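Side-chain contacts in ornithine carbamoyltransferase (Gloeobacter violaceus, PDB 3GD5), which probably transfers the carbamoyl group of carbamoyl phosphate reversibly to ornithine, giving L-citrulline in the first of three steps from ornithine to arginine: residues Q36-E41 / A297-H302; S65-M70 / G75-L80; C177-M182 / S203-R208; E119-H122 / P127-N130; V169-L174 / P196-R201. One frame throughout, in Å; residues are numbered along the deposited sequence.

Interaction 1. Residues Q36-E41 / A297-H302; sequences QLKRGE and AENRLH
Lys-38 lies across one face of the His-302 imidazole, the two side chains crossing at about a right angle. Lys-38 CG, anti to the backbone N (chi1 -175°), sits 3.6 Å from the ring centroid in a CH-pi contact almost on the ring normal. The extended chain then carries CE over the rim, 3.5 Å from His-302 CD2. Beyond the ring NZ donates a hydrogen bond to Asn-299 OD1, 3.0 Å, in the carbonyl plane and on a lone pair, and also forms a salt bridge with Glu-150. Helix 24-39, closed by a Schellman motif at Gly-40, is thus tied to helix 293-312, which with helix 138-152 bridges the two domains in this family. The imidazole is held in turn by a nearly straight bond (166°) from His-302 NE2 to Glu-298 OE2, 2.8 Å long, in the ring plane and on the anti lone pair. Replacing the imidazole by the methyl of an alanine is likely to open a gap beneath the lysine methylenes and deprive Glu-298 OE2 of this donor. The other oxygen, Glu-298 OE1, forms a salt bridge with Arg-102 of a second subunit, while Asn-299 ND2 bonds Thr-147 and Glu-150.

Interaction 2. Residues S65-M70 / G75-L80; sequences SFTVAM and GQVIDL
Met-70 turns its CB against Val-77 at the start of its run, with Val-77 CG2 only 3.4 Å from Met-70 CB, tighter than usual carbon-carbon contact. CG, placed anti to the backbone N (chi1 -171°), stays beside the same methyl and lies 3.4 Å from Gln-76 O. A bend at chi2 (54°) then swings the sulfur round and brings CE back to the strand, where it lies 4.0 Å from Gly-75 CA and 3.9 Å from Gln-76 O. Because Gly-75 carries no CB, the methyl can settle there. Helix 60-72 and strand 76-79 belong to a beta-alpha-beta unit begun by strand 50-55, and the helix runs back nearly antiparallel to the strand, at 154°. At the turn between them Gly-75 N donates to Met-70 O over 3.0 Å. Without the atoms beyond CB, as with an alanine here, Gly-75 CA would probably lose its apolar cover, Val-77 CG2 part of its packing, and a gap would open beside Leu-51, which the methionine also touches. One turn earlier in the helix, Thr-67 CA lies 4.0 Å from Val-77 CG2, which thus touches two residues a turn apart on the helix. Thr-67 also packs against Ile-78 of a second subunit.

Interaction 3. Residues C177-M182 / S203-R208; sequences CAKVGM and SEIAGR
Ala-178 O, on the residue whose methyl meets Ile-205 and Ala-206, is gripped by two donors: Gly-181 N at 3.0 Å and the hydroxyl OG1 of Thr-209, from the end of the facing helix. Cys-177 O, one residue back, also takes two, Val-180 N at 2.9 Å and Met-182 N at 3.0 Å, which arrive from opposite faces of its plane. With its positive phi, Gly-181 closes helix 168-180 as a Schellman motif. Between the helices the packing is apolar and close. Ala-178 CB faces Ala-206 CB at 4.0 Å and Ile-205 CG2 at 3.9 Å, and these small methyls let the two helices, neighbours in the Rossmann-like Asp/Orn-binding domain, come within 4.7 Å between the CA atoms of Ala-178 and Ala-206. Ile-205 sets CG2 anti to its own backbone N, and that methyl rests on the first atoms of Lys-179, 3.8 Å from its CG. The lysine chain slants past the isoleucine and bends at its last torsion (chi4 65°), and its NZ forms a salt bridge with Asp-20. Leu-27 of helix 24-39 also touches Lys-179, and Val-213 of the edge strand 213-216 touches Ala-206.

Interaction 4. Residues E119-H122 / P127-N130; sequences EYAH and PVIN
Ala-121 and Val-128 carry this contact, where helix 114-124 packs on strand 128-130 within the beta-alpha-beta unit that strand 106-110 begins. The latter strand of the pair, 128-130, is an outer strand, within the chain, of the parallel sheet of the carbamoyl-phosphate-binding domain. Across the two segments there is no hydrogen bond, and the contact is van der Waals packing. Val-128 holds CG1 anti to the backbone N (chi1 171°), which places CG2 beside that N and directs it at the helix backbone. This methyl meets main chain as much as side chain: Ala-121 N is 3.8 Å from it, and the carbonyl carbon of Tyr-120 is 4.2 Å away. The small alanine side chain lets the strand come this near, with Ala-121 CB 3.9 Å from Val-128 CB. Leu-117 and Ile-109 also touch Val-128. The Tyr-120 ring heads away from the strand segment and packs on Val-93 and Ile-109. Hydrogen bonds leave the strand at its two edges, none of them to helix segment 119-122. Pro-127 bonds to Leu-107, and Ile-129 to both Leu-107 and Ile-109, of strand 106-110, whereas Val-128 and Asn-130 bond on the other edge to Leu-16. Asp-15 OD1 accepts from Val-128 N, and Asn-130 ND2 bonds Leu-17 O. The nearest approach of the two segments is Val-128 CG2 to Ala-121 CA, 3.4 Å.

Interaction 5. Residues V169-L174 / P196-R201; sequences VAHSLL and PAVSAR
Two first torsions bring His-171 and Val-198 together. In the histidine CG stands beside the backbone N (chi1 -75°), which carries the ring over toward the neighbouring helix. In the valine chi1 of -48° puts CG1 anti to the carbonyl carbon and CG2 between N and C, the crowded position, with both methyls turned to the ring. Val-198 CG1 sits over one face of the imidazole, 4.2 Å from its centroid, in a CH-pi contact. CG2 lies on the same face, just beyond the rim at His-171 CD2, 3.3 Å away. The two side chains cross at about a right angle. Leu-174, one turn further on, also crosses the valine squarely: its CD1 reaches Val-198 CG2 at 3.8 Å and Ser-199 OG at the same distance, so that CG2 touches both the leucine and the imidazole. Both ring nitrogens are engaged as well, ND1 with His-135 O and NE2 with Asp-195 N, which fixes the rotation of the imidazole under the valine. The His-135 ring meets that of His-171 with the planes inclined to each other, and His-135 touches Val-198 too. The helix segments run nearly parallel, 17° apart with 9.4 Å between their axes. Such neighbouring parallel helices, each following a strand of a parallel sheet, are typical of the Rossmann-like Asp/Orn-binding domain; Asn-168, at the start of helix 168-180, whose side chain is about 5 Å from that of His-171, probably binds ornithine, judged by relatives.

How the interactions relate
Interactions 2 and 4 serve the same parallel sheet of the carbamoyl-phosphate-binding domain and meet where Phe-66 CZ packs on Ile-129 CG2 at 4.1 Å. Interactions 3 and 5 lie in the Asp/Orn-binding domain, two levels of one helix pair with centres about 11 Å apart. Interaction 1 closes a chain loop that encloses the other four; it touches interaction 2 through Leu-301 CD1, 3.2 Å from Ala-69 CA, and both also reach a second subunit. Arg-300, inside the segment 297-302, probably belongs to the carbamoyl phosphate site, as in relatives. Interaction 5 lies near Asn-168, which probably binds ornithine, and its centre is about 26 Å from that of interaction 1.

Interaction 1. Residues Q36-E41 / A297-H302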
# COMPACT_ATOMS: atom_id res chain seq x y z
N GLN A 36 -29.48 35.30 -11.85
CA GLN A 36 -30.63 35.09 -12.72
C GLN A 36 -30.91 33.61 -12.87
O GLN A 36 -32.06 33.17 -12.85
CB GLN A 36 -30.37 35.70 -14.10
CG GLN A 36 -29.98 37.16 -14.07
CD GLN A 36 -29.72 37.71 -15.45
OE1 GLN A 36 -28.95 37.14 -16.23
NE2 GLN A 36 -30.36 38.83 -15.77
N LEU A 37 -29.84 32.83 -13.03
CA LEU A 37 -29.96 31.39 -13.18
C LEU A 37 -30.53 30.79 -11.90
O LEU A 37 -31.40 29.93 -11.93
CB LEU A 37 -28.59 30.79 -13.50
CG LEU A 37 -28.27 30.33 -14.93
CD1 LEU A 37 -29.05 31.13 -15.95
CD2 LEU A 37 -26.77 30.45 -15.16
N LYS A 38 -30.05 31.27 -10.77
CA LYS A 38 -30.52 30.76 -9.49
C LYS A 38 -32.01 31.03 -9.27
O LYS A 38 -32.73 30.15 -8.81
CB LYS A 38 -29.71 31.40 -8.35
CG LYS A 38 -30.03 30.84 -6.98
CD LYS A 38 -29.17 31.47 -5.90
CE LYS A 38 -29.48 30.87 -4.53
NZ LYS A 38 -28.71 31.53 -3.44
N ARG A 39 -32.46 32.23 -9.62
CA ARG A 39 -33.86 32.61 -9.42
C ARG A 39 -34.80 32.20 -10.55
O ARG A 39 -36.02 32.39 -10.44
CB ARG A 39 -33.96 34.12 -9.17
CG ARG A 39 -33.48 34.57 -7.79
CD ARG A 39 -32.03 34.13 -7.52
NE ARG A 39 -31.53 34.53 -6.20
CZ ARG A 39 -31.96 34.03 -5.04
NH1 ARG A 39 -32.91 33.10 -5.02
NH2 ARG A 39 -31.44 34.46 -3.90
N GLY A 40 -34.25 31.65 -11.62
CA GLY A 40 -35.08 31.23 -12.73
C GLY A 40 -35.49 32.40 -13.61
O GLY A 40 -36.41 32.29 -14.41
N GLU A 41 -34.80 33.53 -13.44
CA GLU A 41 -35.07 34.72 -14.23
C GLU A 41 -34.31 34.59 -15.54
O GLU A 41 -34.34 35.48 -16.40
CB GLU A 41 -34.57 35.96 -13.49
CG GLU A 41 -35.33 36.29 -12.22
CD GLU A 41 -34.59 37.31 -11.37
OE1 GLU A 41 -34.00 38.24 -11.95
OE2 GLU A 41 -34.61 37.18 -10.12
N ALA A 297 -22.02 27.46 0.66
CA ALA A 297 -21.69 26.18 0.03
C ALA A 297 -22.64 25.88 -1.14
O ALA A 297 -22.21 25.47 -2.23
CB ALA A 297 -21.75 25.05 1.07
N GLU A 298 -23.94 26.08 -0.92
CA GLU A 298 -24.92 25.86 -1.97
C GLU A 298 -24.59 26.75 -3.17
O GLU A 298 -24.76 26.35 -4.32
CB GLU A 298 -26.33 26.20 -1.49
CG GLU A 298 -27.40 25.94 -2.56
CD GLU A 298 -28.76 26.54 -2.21
OE1 GLU A 298 -29.22 26.38 -1.06
OE2 GLU A 298 -29.38 27.15 -3.11
N ASN A 299 -24.12 27.97 -2.89
CA ASN A 299 -23.79 28.89 -3.97
C ASN A 299 -22.61 28.46 -4.84
O ASN A 299 -22.34 29.10 -5.87
CB ASN A 299 -23.54 30.30 -3.44
CG ASN A 299 -24.83 31.06 -3.21
OD1 ASN A 299 -25.83 30.80 -3.88
ND2 ASN A 299 -24.81 32.02 -2.30
N ARG A 300 -21.91 27.39 -4.45
CA ARG A 300 -20.81 26.90 -5.29
C ARG A 300 -21.49 26.37 -6.56
O ARG A 300 -20.95 26.47 -7.66
CB ARG A 300 -20.05 25.75 -4.61
CG ARG A 300 -19.29 26.13 -3.34
CD ARG A 300 -18.03 26.95 -3.61
NE ARG A 300 -16.83 26.11 -3.68
CZ ARG A 300 -16.59 25.22 -4.63
NH1 ARG A 300 -17.47 25.05 -5.60
NH2 ARG A 300 -15.49 24.48 -4.61
N LEU A 301 -22.68 25.82 -6.38
CA LEU A 301 -23.43 25.27 -7.51
C LEU A 301 -23.92 26.35 -8.47
O LEU A 301 -23.74 26.26 -9.69
CB LEU A 301 -24.62 24.45 -6.98
CG LEU A 301 -25.76 24.19 -7.96
CD1 LEU A 301 -25.22 23.47 -9.16
CD2 LEU A 301 -26.86 23.38 -7.29
N HIS A 302 -24.57 27.37 -7.92
CA HIS A 302 -25.11 28.45 -8.74
C HIS A 302 -23.99 29.25 -9.41
O HIS A 302 -24.12 29.68 -10.55
CB HIS A 302 -25.99 29.36 -7.88
CG HIS A 302 -27.06 28.61 -7.15
ND1 HIS A 302 -28.03 27.88 -7.80
CD2 HIS A 302 -27.29 28.45 -5.83
CE1 HIS A 302 -28.81 27.30 -6.91
NE2 HIS A 302 -28.38 27.62 -5.70

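Interaction 2. Residues S65-M70 / G75-L80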
# COMPACT_ATOMS: atom_id res chain seq x y z
N SER A 65 -20.48 19.75 -6.63
CA SER A 65 -20.98 21.07 -7.03
C SER A 65 -20.84 21.28 -8.55
O SER A 65 -21.74 21.83 -9.18
CB SER A 65 -20.25 22.18 -6.26
OG SER A 65 -18.85 22.16 -6.49
N PHE A 66 -19.73 20.84 -9.13
CA PHE A 66 -19.55 20.99 -10.58
C PHE A 66 -20.47 20.07 -11.39
O PHE A 66 -21.02 20.50 -12.41
CB PHE A 66 -18.11 20.67 -10.97
CG PHE A 66 -17.24 21.88 -11.09
CD1 PHE A 66 -17.43 22.79 -12.13
CD2 PHE A 66 -16.23 22.12 -10.16
CE1 PHE A 66 -16.64 23.92 -12.23
CE2 PHE A 66 -15.43 23.26 -10.26
CZ PHE A 66 -15.64 24.16 -11.30
N THR A 67 -20.63 18.83 -10.93
CA THR A 67 -21.45 17.84 -11.62
C THR A 67 -22.94 18.15 -11.60
O THR A 67 -23.62 17.97 -12.61
CB THR A 67 -21.20 16.39 -11.07
OG1 THR A 67 -22.15 15.48 -11.64
CG2 THR A 67 -21.36 16.36 -9.57
N VAL A 68 -23.46 18.60 -10.46
CA VAL A 68 -24.87 18.94 -10.39
C VAL A 68 -25.10 20.20 -11.22
O VAL A 68 -26.16 20.37 -11.83
CB VAL A 68 -25.34 19.16 -8.93
CG1 VAL A 68 -26.81 19.60 -8.92
CG2 VAL A 68 -25.18 17.86 -8.13
N ALA A 69 -24.10 21.09 -11.25
CA ALA A 69 -24.22 22.33 -12.03
C ALA A 69 -24.40 21.98 -13.50
O ALA A 69 -25.34 22.44 -14.15
CB ALA A 69 -22.97 23.20 -11.84
N MET A 70 -23.51 21.15 -14.03
CA MET A 70 -23.60 20.74 -15.42
C MET A 70 -24.90 19.97 -15.69
O MET A 70 -25.52 20.12 -16.74
CB MET A 70 -22.38 19.90 -15.81
CG MET A 70 -22.29 19.61 -17.31
SD MET A 70 -22.34 21.11 -18.33
CE MET A 70 -21.67 20.43 -19.91
N GLY A 75 -26.26 19.15 -19.48
CA GLY A 75 -25.12 18.50 -20.11
C GLY A 75 -24.70 17.25 -19.35
O GLY A 75 -25.31 16.89 -18.33
N GLN A 76 -23.66 16.59 -19.85
CA GLN A 76 -23.14 15.40 -19.19
C GLN A 76 -21.80 15.72 -18.55
O GLN A 76 -21.18 16.75 -18.84
CB GLN A 76 -23.00 14.24 -20.18
CG GLN A 76 -24.16 13.25 -20.12
CD GLN A 76 -24.41 12.71 -18.71
OE1 GLN A 76 -23.47 12.53 -17.92
NE2 GLN A 76 -25.66 12.45 -18.39
N VAL A 77 -21.35 14.82 -17.67
CA VAL A 77 -20.09 14.99 -16.95
C VAL A 77 -19.30 13.69 -16.89
O VAL A 77 -19.88 12.60 -16.76
CB VAL A 77 -20.38 15.44 -15.49
CG1 VAL A 77 -19.10 15.48 -14.68
CG2 VAL A 77 -21.07 16.80 -15.48
N ILE A 78 -17.97 13.79 -16.98
CA ILE A 78 -17.11 12.61 -16.88
C ILE A 78 -15.90 12.91 -16.00
O ILE A 78 -15.23 13.94 -16.18
CB ILE A 78 -16.59 12.14 -18.26
CG1 ILE A 78 -17.77 11.91 -19.21
CG2 ILE A 78 -15.82 10.83 -18.10
CD1 ILE A 78 -17.34 11.48 -20.59
N ASP A 79 -15.63 12.03 -15.05
CA ASP A 79 -14.49 12.20 -14.16
C ASP A 79 -13.32 11.49 -14.85
O ASP A 79 -13.42 10.31 -15.16
CB ASP A 79 -14.76 11.55 -12.80
CG ASP A 79 -13.74 11.96 -11.74
OD1 ASP A 79 -12.61 12.33 -12.11
OD2 ASP A 79 -14.08 11.91 -10.54
N LEU A 80 -12.23 12.23 -15.09
CA LEU A 80 -11.04 11.67 -15.75
C LEU A 80 -9.81 11.68 -14.84
O LEU A 80 -9.89 12.02 -13.66
CB LEU A 80 -10.71 12.46 -17.02
CG LEU A 80 -11.74 12.69 -18.13
CD1 LEU A 80 -12.48 11.39 -18.46
CD2 LEU A 80 -12.71 13.75 -17.68

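Interaction 3. Residues C177-M182 / S203-R208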
# COMPACT_ATOMS: atom_id res chain seq x y z
N CYS A 177 -12.62 40.81 -4.21
CA CYS A 177 -13.14 41.91 -3.43
C CYS A 177 -12.83 43.22 -4.14
O CYS A 177 -13.73 43.98 -4.48
CB CYS A 177 -12.54 41.90 -2.02
SG CYS A 177 -13.24 40.59 -0.97
N ALA A 178 -11.55 43.47 -4.39
CA ALA A 178 -11.14 44.68 -5.08
C ALA A 178 -11.99 44.93 -6.32
O ALA A 178 -12.51 46.03 -6.52
CB ALA A 178 -9.67 44.59 -5.47
N LYS A 179 -12.14 43.89 -7.14
CA LYS A 179 -12.91 44.01 -8.38
C LYS A 179 -14.37 44.46 -8.25
O LYS A 179 -14.93 45.00 -9.20
CB LYS A 179 -12.86 42.69 -9.16
CG LYS A 179 -11.52 42.41 -9.82
CD LYS A 179 -11.61 41.18 -10.69
CE LYS A 179 -10.34 40.99 -11.51
NZ LYS A 179 -9.18 40.72 -10.65
N VAL A 180 -14.99 44.23 -7.09
CA VAL A 180 -16.38 44.67 -6.92
C VAL A 180 -16.47 45.90 -6.02
O VAL A 180 -17.56 46.36 -5.69
CB VAL A 180 -17.28 43.55 -6.32
CG1 VAL A 180 -17.45 42.43 -7.34
CG2 VAL A 180 -16.69 43.03 -5.03
N GLY A 181 -15.31 46.43 -5.64
CA GLY A 181 -15.28 47.61 -4.80
C GLY A 181 -15.44 47.31 -3.32
O GLY A 181 -15.78 48.19 -2.54
N MET A 182 -15.20 46.06 -2.94
CA MET A 182 -15.32 45.67 -1.54
C MET A 182 -13.94 45.76 -0.91
O MET A 182 -12.96 45.22 -1.46
CB MET A 182 -15.86 44.24 -1.43
CG MET A 182 -16.13 43.77 -0.01
SD MET A 182 -16.71 42.04 0.12
CE MET A 182 -18.25 42.14 -0.65
N SER A 203 -4.35 45.64 -5.02
CA SER A 203 -4.33 47.07 -4.69
C SER A 203 -4.51 47.90 -5.96
O SER A 203 -5.29 48.85 -5.99
CB SER A 203 -3.02 47.44 -4.01
OG SER A 203 -2.89 46.76 -2.78
N GLU A 204 -3.78 47.53 -7.01
CA GLU A 204 -3.87 48.22 -8.29
C GLU A 204 -5.33 48.26 -8.75
O GLU A 204 -5.82 49.29 -9.21
CB GLU A 204 -3.02 47.50 -9.34
CG GLU A 204 -3.14 48.07 -10.75
CD GLU A 204 -2.39 47.25 -11.78
OE1 GLU A 204 -2.45 47.60 -12.98
OE2 GLU A 204 -1.75 46.24 -11.41
N ILE A 205 -6.02 47.13 -8.62
CA ILE A 205 -7.42 47.04 -9.01
C ILE A 205 -8.29 47.92 -8.12
O ILE A 205 -9.20 48.60 -8.60
CB ILE A 205 -7.95 45.59 -8.89
CG1 ILE A 205 -7.19 44.66 -9.83
CG2 ILE A 205 -9.45 45.56 -9.19
CD1 ILE A 205 -7.48 44.91 -11.27
N ALA A 206 -8.01 47.87 -6.82
CA ALA A 206 -8.77 48.64 -5.84
C ALA A 206 -8.61 50.14 -6.06
O ALA A 206 -9.48 50.93 -5.69
CB ALA A 206 -8.31 48.26 -4.44
N GLY A 207 -7.48 50.52 -6.66
CA GLY A 207 -7.23 51.92 -6.92
C GLY A 207 -8.26 52.52 -7.85
O GLY A 207 -8.56 53.71 -7.78
N ARG A 208 -8.83 51.68 -8.71
CA ARG A 208 -9.83 52.12 -9.66
C ARG A 208 -11.25 51.85 -9.20
O ARG A 208 -12.21 52.40 -9.74
CB ARG A 208 -9.57 51.45 -11.01
CG ARG A 208 -8.16 51.70 -11.53
CD ARG A 208 -7.91 51.16 -12.94
NE ARG A 208 -7.70 49.71 -12.99
CZ ARG A 208 -8.67 48.80 -12.97
NH1 ARG A 208 -9.94 49.19 -12.92
NH2 ARG A 208 -8.38 47.51 -13.03

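Interaction 4. Residues E119-H122 / P127-N130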
# COMPACT_ATOMS: atom_id res chain seq x y z
N GLU A 119 -0.86 24.49 -18.67
CA GLU A 119 -0.43 23.51 -19.67
C GLU A 119 -1.69 22.95 -20.34
O GLU A 119 -1.80 22.92 -21.57
CB GLU A 119 0.31 22.35 -18.99
CG GLU A 119 1.82 22.34 -19.15
CD GLU A 119 2.25 21.87 -20.52
OE1 GLU A 119 1.96 22.58 -21.51
OE2 GLU A 119 2.88 20.80 -20.62
N TYR A 120 -2.63 22.50 -19.52
CA TYR A 120 -3.88 21.94 -20.02
C TYR A 120 -4.63 22.93 -20.91
O TYR A 120 -5.02 22.60 -22.02
CB TYR A 120 -4.79 21.53 -18.87
CG TYR A 120 -4.47 20.19 -18.27
CD1 TYR A 120 -3.56 20.07 -17.22
CD2 TYR A 120 -5.08 19.03 -18.75
CE1 TYR A 120 -3.28 18.83 -16.66
CE2 TYR A 120 -4.80 17.79 -18.20
CZ TYR A 120 -3.90 17.70 -17.15
OH TYR A 120 -3.62 16.47 -16.60
N ALA A 121 -4.84 24.14 -20.39
CA ALA A 121 -5.57 25.16 -21.14
C ALA A 121 -4.90 25.40 -22.48
O ALA A 121 -5.56 25.58 -23.51
CB ALA A 121 -5.61 26.46 -20.34
N HIS A 122 -3.57 25.39 -22.46
CA HIS A 122 -2.78 25.63 -23.66
C HIS A 122 -2.99 24.57 -24.75
O HIS A 122 -3.17 24.91 -25.92
CB HIS A 122 -1.31 25.69 -23.26
CG HIS A 122 -0.40 26.15 -24.36
ND1 HIS A 122 -0.33 25.52 -25.58
CD2 HIS A 122 0.47 27.19 -24.42
CE1 HIS A 122 0.56 26.14 -26.34
NE2 HIS A 122 1.05 27.16 -25.66
N PRO A 127 -12.39 25.16 -23.39
CA PRO A 127 -12.43 25.94 -22.15
C PRO A 127 -11.91 25.17 -20.94
O PRO A 127 -12.30 24.03 -20.71
CB PRO A 127 -13.91 26.29 -22.01
CG PRO A 127 -14.40 26.34 -23.43
CD PRO A 127 -13.71 25.14 -24.05
N VAL A 128 -11.02 25.80 -20.18
CA VAL A 128 -10.48 25.19 -18.98
C VAL A 128 -10.80 26.05 -17.76
O VAL A 128 -10.56 27.26 -17.76
CB VAL A 128 -8.95 25.00 -19.07
CG1 VAL A 128 -8.40 24.55 -17.72
CG2 VAL A 128 -8.62 23.96 -20.14
N ILE A 129 -11.36 25.41 -16.73
CA ILE A 129 -11.74 26.11 -15.51
C ILE A 129 -10.90 25.62 -14.35
O ILE A 129 -10.67 24.42 -14.19
CB ILE A 129 -13.22 25.85 -15.19
CG1 ILE A 129 -14.09 26.33 -16.35
CG2 ILE A 129 -13.60 26.54 -13.89
CD1 ILE A 129 -15.49 25.77 -16.32
N ASN A 130 -10.43 26.56 -13.54
CA ASN A 130 -9.63 26.22 -12.37
C ASN A 130 -10.57 25.76 -11.26
O ASN A 130 -11.30 26.57 -10.69
CB ASN A 130 -8.84 27.46 -11.90
CG ASN A 130 -8.10 27.21 -10.60
OD1 ASN A 130 -8.27 26.18 -9.96
ND2 ASN A 130 -7.27 28.17 -10.20

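Interaction 5. Residues V169-L174 / P196-R201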
# COMPACT_ATOMS: atom_id res chain seq x y z
N VAL A 169 -7.55 30.77 -1.52
CA VAL A 169 -8.81 31.50 -1.44
C VAL A 169 -8.58 32.96 -1.04
O VAL A 169 -9.28 33.86 -1.51
CB VAL A 169 -9.83 30.84 -0.46
CG1 VAL A 169 -9.84 29.34 -0.68
CG2 VAL A 169 -9.49 31.17 0.97
N ALA A 170 -7.60 33.19 -0.18
CA ALA A 170 -7.26 34.55 0.24
C ALA A 170 -6.89 35.30 -1.03
O ALA A 170 -7.36 36.42 -1.26
CB ALA A 170 -6.08 34.52 1.21
N HIS A 171 -6.05 34.68 -1.85
CA HIS A 171 -5.61 35.26 -3.13
C HIS A 171 -6.78 35.64 -4.01
O HIS A 171 -6.83 36.73 -4.58
CB HIS A 171 -4.74 34.27 -3.90
CG HIS A 171 -3.36 34.11 -3.35
ND1 HIS A 171 -2.52 33.09 -3.75
CD2 HIS A 171 -2.67 34.83 -2.44
CE1 HIS A 171 -1.37 33.20 -3.11
NE2 HIS A 171 -1.44 34.25 -2.30
N SER A 172 -7.73 34.72 -4.16
CA SER A 172 -8.89 34.97 -4.99
C SER A 172 -9.82 36.00 -4.34
O SER A 172 -10.51 36.72 -5.05
CB SER A 172 -9.64 33.67 -5.27
OG SER A 172 -8.91 32.84 -6.16
N LEU A 173 -9.84 36.05 -3.01
CA LEU A 173 -10.70 37.01 -2.32
C LEU A 173 -10.13 38.41 -2.54
O LEU A 173 -10.87 39.37 -2.71
CB LEU A 173 -10.77 36.71 -0.82
CG LEU A 173 -11.73 35.58 -0.39
CD1 LEU A 173 -11.50 35.24 1.08
CD2 LEU A 173 -13.15 36.02 -0.61
N LEU A 174 -8.80 38.51 -2.55
CA LEU A 174 -8.12 39.77 -2.77
C LEU A 174 -8.49 40.34 -4.14
O LEU A 174 -8.92 41.49 -4.25
CB LEU A 174 -6.60 39.59 -2.66
CG LEU A 174 -6.06 39.36 -1.25
CD1 LEU A 174 -4.55 39.13 -1.27
CD2 LEU A 174 -6.40 40.58 -0.38
N PRO A 196 2.77 38.40 -2.27
CA PRO A 196 2.92 39.84 -2.50
C PRO A 196 2.52 40.31 -3.90
O PRO A 196 2.09 41.46 -4.07
CB PRO A 196 4.40 40.09 -2.19
CG PRO A 196 5.05 38.74 -2.35
CD PRO A 196 4.02 37.82 -1.75
N ALA A 197 2.65 39.43 -4.88
CA ALA A 197 2.29 39.79 -6.25
C ALA A 197 0.78 39.93 -6.39
O ALA A 197 0.30 40.80 -7.12
CB ALA A 197 2.81 38.74 -7.22
N VAL A 198 0.01 39.09 -5.70
CA VAL A 198 -1.45 39.21 -5.81
C VAL A 198 -1.96 40.39 -4.98
O VAL A 198 -2.92 41.05 -5.36
CB VAL A 198 -2.18 37.90 -5.38
CG1 VAL A 198 -1.52 36.70 -6.05
CG2 VAL A 198 -2.17 37.77 -3.87
N SER A 199 -1.30 40.66 -3.86
CA SER A 199 -1.68 41.79 -3.02
C SER A 199 -1.46 43.07 -3.81
O SER A 199 -2.29 43.98 -3.77
CB SER A 199 -0.82 41.83 -1.75
OG SER A 199 -1.18 40.79 -0.85
N ALA A 200 -0.34 43.13 -4.53
CA ALA A 200 -0.01 44.29 -5.34
C ALA A 200 -1.04 44.46 -6.45
O ALA A 200 -1.53 45.57 -6.69
CB ALA A 200 1.38 44.12 -5.94
N ARG A 201 -1.36 43.36 -7.12
CA ARG A 201 -2.33 43.36 -8.21
C ARG A 201 -3.73 43.67 -7.70
O ARG A 201 -4.56 44.22 -8.42
CB ARG A 201 -2.32 42.01 -8.93
CG ARG A 201 -3.47 41.79 -9.90
CD ARG A 201 -3.57 42.90 -10.94
NE ARG A 201 -4.70 42.70 -11.84
CZ ARG A 201 -5.16 43.63 -12.67
NH1 ARG A 201 -6.20 43.37 -13.46
NH2 ARG A 201 -4.60 44.83 -12.71